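Local coordinates for CurH (Lyngbya majuscula, PDB 3KG7), which probably dehydrates beta-hydroxyacyl intermediates, as the dehydratase domain of one module of the curacin polyketide synthase, at residues H35-D40 with P199-L204; S53-T58 with E69-Q74; V136-L141 with R243-V248; P166-V171 with C208-P213; H238-R243 with Q273-I278. One frame throughout, in Å; residues are numbered along the deposited sequence.

Interaction 1 of 5, residues H35-D40 with P199-L204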
# COMPACT_ATOMS: atom_id res chain seq x y z
N HIS C 35 11.03 -18.29 -1.05
CA HIS C 35 11.61 -18.56 0.25
C HIS C 35 11.79 -20.06 0.46
O HIS C 35 11.12 -20.64 1.31
CB HIS C 35 10.68 -18.03 1.34
CG HIS C 35 10.58 -16.54 1.37
ND1 HIS C 35 11.35 -15.76 2.21
CD2 HIS C 35 9.78 -15.68 0.69
CE1 HIS C 35 11.05 -14.49 2.03
NE2 HIS C 35 10.10 -14.41 1.11
N PRO C 36 12.72 -20.69 -0.29
CA PRO C 36 12.91 -22.12 -0.15
C PRO C 36 13.21 -22.58 1.27
O PRO C 36 12.97 -23.75 1.58
CB PRO C 36 14.12 -22.41 -1.06
CG PRO C 36 14.76 -21.10 -1.27
CD PRO C 36 13.64 -20.12 -1.29
N TRP C 37 13.72 -21.69 2.11
CA TRP C 37 14.11 -22.05 3.48
C TRP C 37 12.95 -22.58 4.31
O TRP C 37 13.15 -23.42 5.18
CB TRP C 37 14.80 -20.89 4.20
CG TRP C 37 13.97 -19.65 4.37
CD1 TRP C 37 13.86 -18.61 3.49
CD2 TRP C 37 13.17 -19.30 5.51
NE1 TRP C 37 13.03 -17.64 4.00
CE2 TRP C 37 12.59 -18.04 5.24
CE3 TRP C 37 12.87 -19.93 6.72
CZ2 TRP C 37 11.74 -17.40 6.14
CZ3 TRP C 37 12.02 -19.29 7.62
CH2 TRP C 37 11.47 -18.03 7.32
N ILE C 38 11.74 -22.08 4.05
CA ILE C 38 10.57 -22.51 4.81
C ILE C 38 10.38 -24.02 4.68
O ILE C 38 10.01 -24.69 5.64
CB ILE C 38 9.28 -21.78 4.39
CG1 ILE C 38 9.50 -20.27 4.46
CG2 ILE C 38 8.10 -22.21 5.27
CD1 ILE C 38 8.43 -19.49 3.78
N GLY C 39 10.67 -24.55 3.50
CA GLY C 39 10.59 -25.98 3.25
C GLY C 39 11.49 -26.81 4.13
O GLY C 39 11.31 -28.02 4.25
N ASP C 40 12.48 -26.16 4.76
CA ASP C 40 13.38 -26.85 5.68
C ASP C 40 13.07 -26.56 7.16
O ASP C 40 13.82 -27.00 8.05
CB ASP C 40 14.84 -26.59 5.31
CG ASP C 40 15.32 -27.46 4.14
OD1 ASP C 40 14.80 -28.58 3.93
OD2 ASP C 40 16.25 -27.02 3.43
N PRO C 199 19.45 -7.31 9.35
CA PRO C 199 20.22 -7.46 10.59
C PRO C 199 20.33 -8.91 11.04
O PRO C 199 21.41 -9.36 11.45
CB PRO C 199 19.42 -6.67 11.62
CG PRO C 199 18.50 -5.81 10.85
CD PRO C 199 18.33 -6.35 9.49
N ILE C 200 19.22 -9.64 10.98
CA ILE C 200 19.16 -11.04 11.41
C ILE C 200 18.10 -11.79 10.62
O ILE C 200 16.93 -11.40 10.60
CB ILE C 200 18.94 -11.18 12.93
CG1 ILE C 200 19.18 -12.62 13.40
CG2 ILE C 200 17.54 -10.71 13.34
CD1 ILE C 200 19.24 -12.76 14.91
N HIS C 201 18.51 -12.86 9.95
CA HIS C 201 17.58 -13.68 9.19
C HIS C 201 16.71 -14.49 10.14
O HIS C 201 17.21 -14.95 11.18
CB HIS C 201 18.33 -14.62 8.26
CG HIS C 201 17.44 -15.30 7.27
ND1 HIS C 201 16.84 -16.52 7.52
CD2 HIS C 201 17.03 -14.92 6.03
CE1 HIS C 201 16.10 -16.86 6.47
NE2 HIS C 201 16.20 -15.90 5.56
N PRO C 202 15.43 -14.69 9.78
CA PRO C 202 14.52 -15.56 10.52
C PRO C 202 15.17 -16.83 11.07
O PRO C 202 15.05 -17.12 12.25
CB PRO C 202 13.49 -15.93 9.46
CG PRO C 202 13.38 -14.71 8.61
CD PRO C 202 14.75 -14.06 8.63
N VAL C 203 15.88 -17.57 10.22
CA VAL C 203 16.55 -18.81 10.64
C VAL C 203 17.53 -18.58 11.79
O VAL C 203 17.51 -19.30 12.79
CB VAL C 203 17.25 -19.48 9.45
CG1 VAL C 203 18.18 -20.59 9.92
CG2 VAL C 203 16.21 -20.01 8.47
N LEU C 204 18.37 -17.56 11.67
CA LEU C 204 19.36 -17.25 12.70
C LEU C 204 18.72 -16.88 14.03
O LEU C 204 19.21 -17.30 15.09
CB LEU C 204 20.27 -16.12 12.23
CG LEU C 204 21.17 -16.41 11.03
CD1 LEU C 204 21.69 -15.08 10.45
CD2 LEU C 204 22.31 -17.34 11.41
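The indole of Trp37 takes the imidazole of His201 over one face in an edge-to-face (T-shaped) stack. The edge of the histidine points at the five-membered ring, with centroids 4.8 Å apart and planes at 77°, and its leading atom, His201 CE1, lies 3.9 Å from Trp37 CE2. Ile38 CG1 covers the opposite face, so the indole is held between an aliphatic branch and a ring edge. Its far end meets the start of the helix: Trp37 CH2 is 3.6 Å from Pro202 CB, and Trp37 CE3 is 3.8 Å from Val203 CG2. Both polar rings are anchored locally. Trp37 NE1 donates to His35 ND1 (3.1 Å), lying close to the plane of that imidazole, and His35 NE2 has Gln28 as its partner. His201 is the N-cap of helix 202-207: with CG anti to its backbone N (chi1 -169°), its ND1 can accept from Val203 N at 3.1 Å while CE1 is presented to the indole. Replacing Trp37 with alanine would probably strip His201 of the face it leans on, leave His35 ND1 without its donor and open a gap against Pro202. His201 and Pro202 probably begin the HPxxxD motif of polyketide synthase dehydratases. In this double hotdog fold the contact joins the loop after strand 24-30 to the start of helix 202-207, with helix 52-62 alongside through Ser53, which touches both Trp37 and Pro202.

Interaction 2 of 5, residues S53-T58 with E69-Q74; sequences SYIAMT and EDINFQ
Ile71 and Phe73 lie against Ile55 in the helix-on-sheet packing of a hotdog fold, in which helix 52-62 is wrapped by strands that include 66-73. Ahead of them, Glu69 forms a salt bridge with Lys100, and the chain turns a corner at Asp70. Ile71 then brings its CD1 to 3.8 Å from Ile55 CD1 and 3.9 Å from Ile55 CG1, the two side chains crossing at about a right angle. In both isoleucines CG1 stands anti to the carbonyl carbon (chi1 -49° in Ile55, -57° in Ile71), which sends the long branches to meet each other. Phe73 comes back to the helix more loosely, presenting its ring edge: its CZ is 4.4 Å from Ile55 CD1, which sits near the ring plane. The contact is purely apolar and buried. Strand 225-236 adds Met234 against Ile55, and Val231 against Ile71, while Tyr54 reaches strand 117-124. Within the helix Tyr54 O is gripped twice, by Thr58 N and by Thr58 OG1 (3.0 Å), which approach from opposite faces of its carbonyl plane.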
# COMPACT_ATOMS: atom_id res chain seq x y z
N SER C 53 10.43 -15.06 12.88
CA SER C 53 10.68 -14.50 11.55
C SER C 53 10.12 -13.10 11.42
O SER C 53 10.71 -12.24 10.77
CB SER C 53 10.06 -15.38 10.46
OG SER C 53 10.50 -16.71 10.60
N TYR C 54 8.96 -12.89 12.02
CA TYR C 54 8.31 -11.58 11.94
C TYR C 54 9.09 -10.52 12.71
O TYR C 54 9.10 -9.36 12.30
CB TYR C 54 6.85 -11.67 12.38
CG TYR C 54 6.13 -12.78 11.65
CD1 TYR C 54 6.06 -12.78 10.26
CD2 TYR C 54 5.56 -13.84 12.34
CE1 TYR C 54 5.42 -13.81 9.58
CE2 TYR C 54 4.91 -14.86 11.67
CZ TYR C 54 4.85 -14.84 10.29
OH TYR C 54 4.21 -15.85 9.62
N ILE C 55 9.76 -10.92 13.78
CA ILE C 55 10.65 -10.02 14.51
C ILE C 55 11.78 -9.64 13.57
O ILE C 55 12.12 -8.45 13.44
CB ILE C 55 11.22 -10.65 15.80
CG1 ILE C 55 10.11 -11.29 16.64
CG2 ILE C 55 11.95 -9.57 16.61
CD1 ILE C 55 10.60 -12.19 17.76
N ALA C 56 12.36 -10.64 12.91
CA ALA C 56 13.40 -10.44 11.91
C ALA C 56 12.96 -9.42 10.88
O ALA C 56 13.70 -8.48 10.58
CB ALA C 56 13.71 -11.74 11.23
N MSE C 57 11.74 -9.59 10.36
CA MSE C 57 11.21 -8.70 9.32
C MSE C 57 11.07 -7.26 9.81
O MSE C 57 11.44 -6.32 9.12
CB MSE C 57 9.86 -9.21 8.82
CG MSE C 57 9.96 -10.49 8.03
SE MSE C 57 8.21 -11.09 7.46
CE MSE C 57 7.95 -9.97 5.89
N THR C 58 10.54 -7.12 11.02
CA THR C 58 10.32 -5.82 11.61
C THR C 58 11.66 -5.11 11.83
O THR C 58 11.81 -3.92 11.51
CB THR C 58 9.54 -5.91 12.93
OG1 THR C 58 8.26 -6.53 12.69
CG2 THR C 58 9.32 -4.53 13.52
N GLU C 69 8.75 -4.95 21.36
CA GLU C 69 8.07 -5.39 22.58
C GLU C 69 6.63 -5.85 22.35
O GLU C 69 6.04 -5.56 21.31
CB GLU C 69 8.16 -4.32 23.68
CG GLU C 69 7.87 -2.89 23.24
CD GLU C 69 8.46 -1.86 24.20
OE1 GLU C 69 7.74 -0.90 24.55
OE2 GLU C 69 9.63 -2.00 24.60
N ASP C 70 6.10 -6.58 23.33
CA ASP C 70 4.75 -7.17 23.29
C ASP C 70 4.47 -7.91 21.98
O ASP C 70 3.54 -7.57 21.24
CB ASP C 70 3.68 -6.11 23.56
CG ASP C 70 3.92 -5.36 24.85
OD1 ASP C 70 4.71 -4.39 24.84
OD2 ASP C 70 3.31 -5.74 25.87
N ILE C 71 5.31 -8.91 21.71
CA ILE C 71 5.21 -9.69 20.49
C ILE C 71 4.26 -10.85 20.73
O ILE C 71 4.41 -11.58 21.72
CB ILE C 71 6.60 -10.24 20.05
CG1 ILE C 71 7.60 -9.09 19.85
CG2 ILE C 71 6.46 -11.07 18.77
CD1 ILE C 71 9.06 -9.50 19.98
N ASN C 72 3.28 -11.00 19.85
CA ASN C 72 2.37 -12.16 19.88
C ASN C 72 2.28 -12.87 18.54
O ASN C 72 2.27 -12.24 17.47
CB ASN C 72 0.97 -11.75 20.33
CG ASN C 72 0.97 -10.90 21.57
OD1 ASN C 72 1.39 -9.73 21.53
ND2 ASN C 72 0.50 -11.46 22.68
N PHE C 73 2.22 -14.19 18.60
CA PHE C 73 1.98 -14.99 17.41
C PHE C 73 0.60 -15.62 17.50
O PHE C 73 0.24 -16.24 18.50
CB PHE C 73 3.04 -16.07 17.24
CG PHE C 73 4.42 -15.60 17.53
CD1 PHE C 73 5.01 -14.60 16.75
CD2 PHE C 73 5.15 -16.14 18.59
CE1 PHE C 73 6.30 -14.16 17.03
CE2 PHE C 73 6.44 -15.70 18.88
CZ PHE C 73 7.02 -14.70 18.09
N GLN C 74 -0.18 -15.42 16.45
CA GLN C 74 -1.50 -16.00 16.33
C GLN C 74 -1.38 -17.30 15.52
O GLN C 74 -0.55 -18.16 15.85
CB GLN C 74 -2.46 -14.99 15.68
CG GLN C 74 -2.69 -13.71 16.51
CD GLN C 74 -1.51 -12.74 16.48
OE1 GLN C 74 -1.11 -12.26 15.43
NE2 GLN C 74 -0.95 -12.45 17.65

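Interaction 3 of 5, residues V136-L141 with R243-V248; sequences VDIPAL and RFYAYV
Val136 makes the first touch with strand 243-255, its CG2 standing 4.2 Å from Tyr247 CE2. After Asp137, which holds the N-cap position, Ile138 opens helix 138-144 and carries a CH-pi contact: its CG1 sits over the face of Tyr245, 3.9 Å from the ring centroid and 17° off the normal. The methylene lies nearest the phenol end, 3.8 Å from Tyr245 CZ, while Ile138 CD1 trails back to 4.1 Å from Tyr245 CG. One helical turn on, Leu141 directs its CD2 to the other tyrosine, 3.6 Å from Tyr247 CE1. That ring is thus touched on its CE1 side by Leu141 and on its CE2 side by Val136. The two tyrosines point toward the same segment but diverge at the first torsion: Tyr245 has CG anti to its carbonyl carbon (chi1 -60°), Tyr247 has it anti to the backbone N (chi1 -172°), and the rings spread to meet different residues. The packing is apolar and lies near the surface. Along the strand Phe244 and Val248 face elsewhere, onto Cys208 and Pro213, while backbone bonds tie the strand to 181-186 and 260-268. The arrangement is a short helix laid on one face of an antiparallel hotdog sheet while the other face receives the chain that follows helix 202-207.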
# COMPACT_ATOMS: atom_id res chain seq x y z
N VAL C 136 31.40 -11.81 28.48
CA VAL C 136 31.61 -13.25 28.77
C VAL C 136 32.96 -13.72 28.20
O VAL C 136 33.30 -13.42 27.06
CB VAL C 136 30.42 -14.14 28.24
CG1 VAL C 136 30.91 -15.46 27.66
CG2 VAL C 136 29.40 -14.42 29.34
N ASP C 137 33.74 -14.45 29.01
CA ASP C 137 34.93 -15.14 28.50
C ASP C 137 34.51 -16.47 27.88
O ASP C 137 34.16 -17.42 28.58
CB ASP C 137 35.98 -15.37 29.60
CG ASP C 137 37.34 -15.77 29.03
OD1 ASP C 137 37.84 -16.87 29.38
OD2 ASP C 137 37.92 -15.01 28.23
N ILE C 138 34.57 -16.53 26.55
CA ILE C 138 34.02 -17.66 25.81
C ILE C 138 34.81 -18.98 25.91
O ILE C 138 34.20 -20.04 26.08
CB ILE C 138 33.62 -17.27 24.33
CG1 ILE C 138 32.43 -18.11 23.85
CG2 ILE C 138 34.81 -17.31 23.36
CD1 ILE C 138 31.11 -17.74 24.52
N PRO C 139 36.17 -18.92 25.85
CA PRO C 139 36.92 -20.17 25.99
C PRO C 139 36.77 -20.82 27.37
O PRO C 139 36.93 -22.03 27.49
CB PRO C 139 38.38 -19.75 25.75
CG PRO C 139 38.29 -18.41 25.08
CD PRO C 139 37.08 -17.78 25.66
N ALA C 140 36.47 -20.01 28.39
CA ALA C 140 36.23 -20.50 29.75
C ALA C 140 34.87 -21.20 29.90
O ALA C 140 34.76 -22.20 30.60
CB ALA C 140 36.36 -19.37 30.76
N LEU C 141 33.85 -20.66 29.25
CA LEU C 141 32.53 -21.29 29.24
C LEU C 141 32.59 -22.70 28.66
O LEU C 141 32.02 -23.63 29.22
CB LEU C 141 31.53 -20.45 28.44
CG LEU C 141 30.55 -19.58 29.23
CD1 LEU C 141 31.26 -18.50 30.04
CD2 LEU C 141 29.55 -18.97 28.27
N ARG C 243 29.45 -15.64 12.82
CA ARG C 243 29.41 -16.61 13.90
C ARG C 243 29.17 -15.91 15.24
O ARG C 243 29.84 -14.93 15.57
CB ARG C 243 30.73 -17.41 13.91
CG ARG C 243 30.99 -18.23 15.16
CD ARG C 243 32.37 -18.86 15.13
NE ARG C 243 32.44 -19.95 14.15
CZ ARG C 243 33.46 -20.80 14.04
NH1 ARG C 243 34.51 -20.69 14.84
NH2 ARG C 243 33.42 -21.75 13.12
N PHE C 244 28.21 -16.43 16.01
CA PHE C 244 27.86 -15.87 17.32
C PHE C 244 27.28 -16.95 18.23
O PHE C 244 27.16 -18.11 17.83
CB PHE C 244 26.88 -14.71 17.18
CG PHE C 244 25.55 -15.09 16.58
CD1 PHE C 244 24.45 -15.33 17.40
CD2 PHE C 244 25.39 -15.21 15.20
CE1 PHE C 244 23.21 -15.68 16.85
CE2 PHE C 244 24.16 -15.56 14.65
CZ PHE C 244 23.07 -15.80 15.48
N TYR C 245 26.89 -16.55 19.44
CA TYR C 245 26.43 -17.49 20.46
C TYR C 245 25.05 -17.13 21.03
O TYR C 245 24.67 -15.95 21.07
CB TYR C 245 27.46 -17.60 21.59
CG TYR C 245 28.83 -18.08 21.13
CD1 TYR C 245 29.14 -19.44 21.12
CD2 TYR C 245 29.81 -17.17 20.72
CE1 TYR C 245 30.39 -19.88 20.70
CE2 TYR C 245 31.06 -17.60 20.29
CZ TYR C 245 31.34 -18.96 20.29
OH TYR C 245 32.57 -19.40 19.87
N ALA C 246 24.32 -18.15 21.46
CA ALA C 246 23.07 -17.95 22.19
C ALA C 246 23.24 -18.54 23.58
O ALA C 246 23.55 -19.72 23.72
CB ALA C 246 21.91 -18.62 21.46
N TYR C 247 23.03 -17.70 24.59
CA TYR C 247 23.36 -18.03 25.98
C TYR C 247 22.11 -17.95 26.86
O TYR C 247 21.46 -16.91 26.93
CB TYR C 247 24.45 -17.06 26.45
CG TYR C 247 25.08 -17.34 27.80
CD1 TYR C 247 25.52 -18.62 28.14
CD2 TYR C 247 25.26 -16.31 28.73
CE1 TYR C 247 26.11 -18.88 29.38
CE2 TYR C 247 25.85 -16.56 29.98
CZ TYR C 247 26.27 -17.84 30.29
OH TYR C 247 26.84 -18.09 31.51
N VAL C 248 21.78 -19.06 27.52
CA VAL C 248 20.64 -19.09 28.45
C VAL C 248 21.17 -19.27 29.87
O VAL C 248 21.87 -20.24 30.15
CB VAL C 248 19.61 -20.19 28.07
CG1 VAL C 248 18.41 -20.17 29.02
CG2 VAL C 248 19.15 -20.02 26.63

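Interaction 4 of 5, residues P166-V171 with C208-P213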
# COMPACT_ATOMS: atom_id res chain seq x y z
N PRO C 166 18.44 -28.70 5.85
CA PRO C 166 19.74 -28.11 5.52
C PRO C 166 19.83 -26.58 5.67
O PRO C 166 20.88 -26.06 6.09
CB PRO C 166 19.92 -28.49 4.05
CG PRO C 166 19.25 -29.80 3.94
CD PRO C 166 18.06 -29.74 4.87
N MSE C 167 18.75 -25.89 5.33
CA MSE C 167 18.72 -24.43 5.33
C MSE C 167 18.39 -23.85 6.70
O MSE C 167 18.36 -22.62 6.88
CB MSE C 167 17.73 -23.94 4.28
CG MSE C 167 18.39 -23.58 2.98
SE MSE C 167 17.09 -23.37 1.53
CE MSE C 167 17.53 -24.94 0.45
N LEU C 168 18.13 -24.74 7.66
CA LEU C 168 17.82 -24.36 9.04
C LEU C 168 18.90 -24.83 10.02
O LEU C 168 18.89 -24.47 11.20
CB LEU C 168 16.46 -24.92 9.46
CG LEU C 168 15.15 -24.12 9.33
CD1 LEU C 168 15.06 -22.99 10.34
CD2 LEU C 168 14.92 -23.60 7.93
N GLN C 169 19.83 -25.64 9.52
CA GLN C 169 20.88 -26.21 10.36
C GLN C 169 21.99 -25.21 10.65
O GLN C 169 23.09 -25.28 10.08
CB GLN C 169 21.42 -27.49 9.73
CG GLN C 169 20.51 -28.68 9.97
CD GLN C 169 20.75 -29.83 9.02
OE1 GLN C 169 21.13 -29.62 7.86
NE2 GLN C 169 20.53 -31.04 9.49
N ALA C 170 21.69 -24.27 11.54
CA ALA C 170 22.58 -23.16 11.88
C ALA C 170 23.38 -23.42 13.15
O ALA C 170 24.28 -22.66 13.48
CB ALA C 170 21.80 -21.86 12.00
N VAL C 171 23.04 -24.49 13.86
CA VAL C 171 23.69 -24.80 15.13
C VAL C 171 24.97 -25.60 14.89
O VAL C 171 24.93 -26.81 14.65
CB VAL C 171 22.75 -25.55 16.09
CG1 VAL C 171 23.40 -25.70 17.45
CG2 VAL C 171 21.41 -24.83 16.20
N CYS C 208 18.49 -19.30 17.87
CA CYS C 208 18.76 -18.83 19.23
C CYS C 208 17.86 -19.48 20.28
O CYS C 208 18.19 -19.51 21.47
CB CYS C 208 18.60 -17.32 19.30
SG CYS C 208 19.79 -16.47 18.26
N THR C 209 16.72 -20.00 19.82
CA THR C 209 15.65 -20.42 20.70
C THR C 209 15.66 -21.93 20.90
O THR C 209 14.79 -22.47 21.59
CB THR C 209 14.30 -19.99 20.13
OG1 THR C 209 13.98 -20.81 19.01
CG2 THR C 209 14.32 -18.53 19.71
N ARG C 210 16.65 -22.59 20.31
CA ARG C 210 16.67 -24.05 20.20
C ARG C 210 17.18 -24.81 21.43
O ARG C 210 17.11 -26.04 21.45
CB ARG C 210 17.44 -24.48 18.95
CG ARG C 210 16.71 -24.22 17.66
CD ARG C 210 17.57 -24.54 16.46
NE ARG C 210 17.02 -23.96 15.23
CZ ARG C 210 17.59 -24.03 14.03
NH1 ARG C 210 18.74 -24.67 13.85
NH2 ARG C 210 17.00 -23.45 12.99
N LEU C 211 17.70 -24.11 22.44
CA LEU C 211 18.26 -24.80 23.61
C LEU C 211 18.04 -24.08 24.94
O LEU C 211 18.12 -22.85 25.04
CB LEU C 211 19.75 -25.11 23.41
CG LEU C 211 20.51 -25.91 24.48
CD1 LEU C 211 19.98 -27.34 24.64
CD2 LEU C 211 22.00 -25.94 24.17
N THR C 212 17.78 -24.89 25.96
CA THR C 212 17.57 -24.45 27.33
C THR C 212 18.28 -25.48 28.20
O THR C 212 18.35 -26.65 27.80
CB THR C 212 16.06 -24.46 27.67
OG1 THR C 212 15.28 -24.22 26.49
CG2 THR C 212 15.73 -23.39 28.70
N PRO C 213 18.82 -25.07 29.37
CA PRO C 213 19.42 -25.99 30.35
C PRO C 213 18.64 -27.30 30.56
O PRO C 213 19.24 -28.35 30.85
CB PRO C 213 19.40 -25.17 31.65
CG PRO C 213 19.53 -23.77 31.20
CD PRO C 213 18.93 -23.67 29.82
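Arg210 grips Leu168 O end-on with two nitrogens, NH1 at 2.7 Å and NH2 at 2.8 Å, so one backbone carbonyl accepts both bonds. The oxygen lies at the guanidinium edge, almost in its plane, and neither N-H points straight at it (145° from NH1, 138° from NH2), as expected when two donors share an atom. NH2 approaches in the carbonyl plane on a lone pair; NH1 is tilted out of that plane. The same oxygen also receives a weak bond from Ala170 N, closing an inverse gamma turn centred on Gln169. Arg210 reaches this turn with its chain extended from CG to NE, CG anti to the carbonyl carbon (chi1 -72°). Around these bonds two aliphatic side chains pack on the arginine. That of Leu168 crosses the guanidinium end at about a right angle. Val171 slides past in the opposite direction, its CG2 touching Arg210 NH1 at 3.6 Å and Arg210 CD at 3.9 Å. Beyond the contact Tyr164 makes a cation-pi interaction with Arg210, and Asp206 a long, weak ion pair. The loop leading into strand 171-176 is thereby fastened to the chain leaving helix 202-207 in this hotdog domain. For this buried cation the carbonyl dipole and the Tyr164 ring probably contribute to stabilisation, alongside the weak pairing with Asp206.

Interaction 5 of 5, residues H238-R243 with Q273-I278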
# COMPACT_ATOMS: atom_id res chain seq x y z
N HIS C 238 23.20 -4.49 16.79
CA HIS C 238 23.78 -4.45 15.45
C HIS C 238 23.57 -5.78 14.72
O HIS C 238 23.12 -6.74 15.32
CB HIS C 238 25.26 -4.02 15.47
CG HIS C 238 26.12 -4.83 16.39
ND1 HIS C 238 26.54 -6.11 16.09
CD2 HIS C 238 26.65 -4.53 17.60
CE1 HIS C 238 27.28 -6.56 17.08
NE2 HIS C 238 27.37 -5.63 18.01
N PRO C 239 23.89 -5.83 13.41
CA PRO C 239 23.69 -7.06 12.66
C PRO C 239 24.49 -8.21 13.25
O PRO C 239 25.56 -7.99 13.82
CB PRO C 239 24.23 -6.72 11.27
CG PRO C 239 24.15 -5.26 11.19
CD PRO C 239 24.45 -4.77 12.55
N THR C 240 23.96 -9.43 13.12
CA THR C 240 24.68 -10.62 13.58
C THR C 240 25.96 -10.83 12.78
O THR C 240 25.97 -10.65 11.56
CB THR C 240 23.83 -11.91 13.48
OG1 THR C 240 23.52 -12.17 12.11
CG2 THR C 240 22.54 -11.75 14.24
N PRO C 241 27.06 -11.19 13.47
CA PRO C 241 28.28 -11.58 12.77
C PRO C 241 28.09 -12.96 12.15
O PRO C 241 27.08 -13.62 12.40
CB PRO C 241 29.31 -11.65 13.90
CG PRO C 241 28.66 -11.04 15.09
CD PRO C 241 27.22 -11.26 14.93
N SER C 242 29.07 -13.39 11.34
CA SER C 242 28.99 -14.68 10.64
C SER C 242 28.91 -15.85 11.62
O SER C 242 28.35 -16.91 11.29
CB SER C 242 30.20 -14.85 9.71
OG SER C 242 31.41 -14.56 10.40
N ARG C 243 29.45 -15.64 12.82
CA ARG C 243 29.41 -16.61 13.90
C ARG C 243 29.17 -15.91 15.24
O ARG C 243 29.84 -14.93 15.57
CB ARG C 243 30.73 -17.41 13.91
CG ARG C 243 30.99 -18.23 15.16
CD ARG C 243 32.37 -18.86 15.13
NE ARG C 243 32.44 -19.95 14.15
CZ ARG C 243 33.46 -20.80 14.04
NH1 ARG C 243 34.51 -20.69 14.84
NH2 ARG C 243 33.42 -21.75 13.12
N GLN C 273 30.89 -10.74 23.80
CA GLN C 273 30.15 -9.53 24.13
C GLN C 273 28.69 -9.61 23.70
O GLN C 273 28.40 -10.02 22.58
CB GLN C 273 30.79 -8.31 23.49
CG GLN C 273 31.97 -7.78 24.28
CD GLN C 273 32.68 -6.63 23.60
OE1 GLN C 273 32.23 -6.14 22.55
NE2 GLN C 273 33.79 -6.20 24.18
N ALA C 274 27.79 -9.22 24.60
CA ALA C 274 26.36 -9.23 24.30
C ALA C 274 26.02 -8.13 23.29
O ALA C 274 26.58 -7.04 23.34
CB ALA C 274 25.54 -9.07 25.57
N PHE C 275 25.12 -8.44 22.36
CA PHE C 275 24.70 -7.47 21.35
C PHE C 275 23.20 -7.57 21.02
O PHE C 275 22.68 -6.80 20.22
CB PHE C 275 25.56 -7.58 20.08
CG PHE C 275 25.34 -8.85 19.30
CD1 PHE C 275 25.81 -10.07 19.78
CD2 PHE C 275 24.65 -8.82 18.09
CE1 PHE C 275 25.60 -11.25 19.07
CE2 PHE C 275 24.43 -9.99 17.37
CZ PHE C 275 24.91 -11.21 17.86
N GLY C 276 22.53 -8.51 21.67
CA GLY C 276 21.08 -8.64 21.54
C GLY C 276 20.53 -9.60 22.58
O GLY C 276 21.28 -10.39 23.16
N ARG C 277 19.23 -9.52 22.82
CA ARG C 277 18.59 -10.45 23.75
C ARG C 277 17.12 -10.68 23.44
O ARG C 277 16.47 -9.83 22.82
CB ARG C 277 18.77 -10.01 25.21
CG ARG C 277 18.04 -8.73 25.60
CD ARG C 277 18.28 -8.39 27.06
NE ARG C 277 18.02 -9.53 27.93
CZ ARG C 277 18.46 -9.65 29.18
NH1 ARG C 277 19.20 -8.69 29.73
NH2 ARG C 277 18.16 -10.73 29.89
N ILE C 278 16.63 -11.84 23.86
CA ILE C 278 15.22 -12.20 23.74
C ILE C 278 14.71 -12.50 25.14
O ILE C 278 15.19 -13.44 25.79
CB ILE C 278 15.03 -13.44 22.82
CG1 ILE C 278 15.70 -13.22 21.46
CG2 ILE C 278 13.54 -13.79 22.65
CD1 ILE C 278 16.11 -14.48 20.77
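His238 and Phe275 form the aromatic part of this contact: their rings are nearly parallel, with planes at 14°, but slid apart to 5.0 Å between centroids, so they barely overlap. The imidazole lies chiefly beside the stem of the phenylalanine, His238 NE2 being 3.4 Å from Phe275 CB and His238 CE1 3.6 Å from Phe275 CD2. One hydrogen bond sets its rotation: His238 ND1 donates to Pro239 O at 3.1 Å, nearly straight (165°) and close to the imidazole plane. A leucine in place of His238 has no ND1 to offer, which would probably leave Pro239 O without that donor and Phe275 without its flat neighbour. The strand partner sits in a classic beta bulge, Phe275 and Gly276 both facing Leu267 on the neighbouring strand 260-268 of the hotdog sheet. From the bulge Phe275, with CG between its backbone N and carbonyl carbon (chi1 69°), extends its ring toward the loop joining strands 225-236 and 243-255. Apolar contacts engage the far end of that ring: Pro241 CD lies 3.7 Å from Phe275 CZ, and Thr240 CG2 lies 4.1 Å from Phe275 CE2. The Phe275 side chain also touches Leu236, and Ser237 OG is hydrogen-bonded to Phe275 O.

From the N terminus, 35-40 opens interaction 1, and the short loop of interaction 2, helix 52-62 back to strand 66-73, closes nested inside it. Before 199-204 completes interaction 1, segments 136-141 and 166-171 have opened interactions 3 and 4, so interaction 1 crosses both and joins the two hotdog halves of the double hotdog fold. Interaction 4 closes at 208-213, nested within interaction 3. Segment 238-243 opens interaction 5 just before 243-248 closes interaction 3, the two sharing Arg243; 273-278 closes interaction 5, which therefore crosses interaction 3. Further touches link the series: Asp40 and Trp37 with Met167 and Leu168, and Ile200 with Thr240.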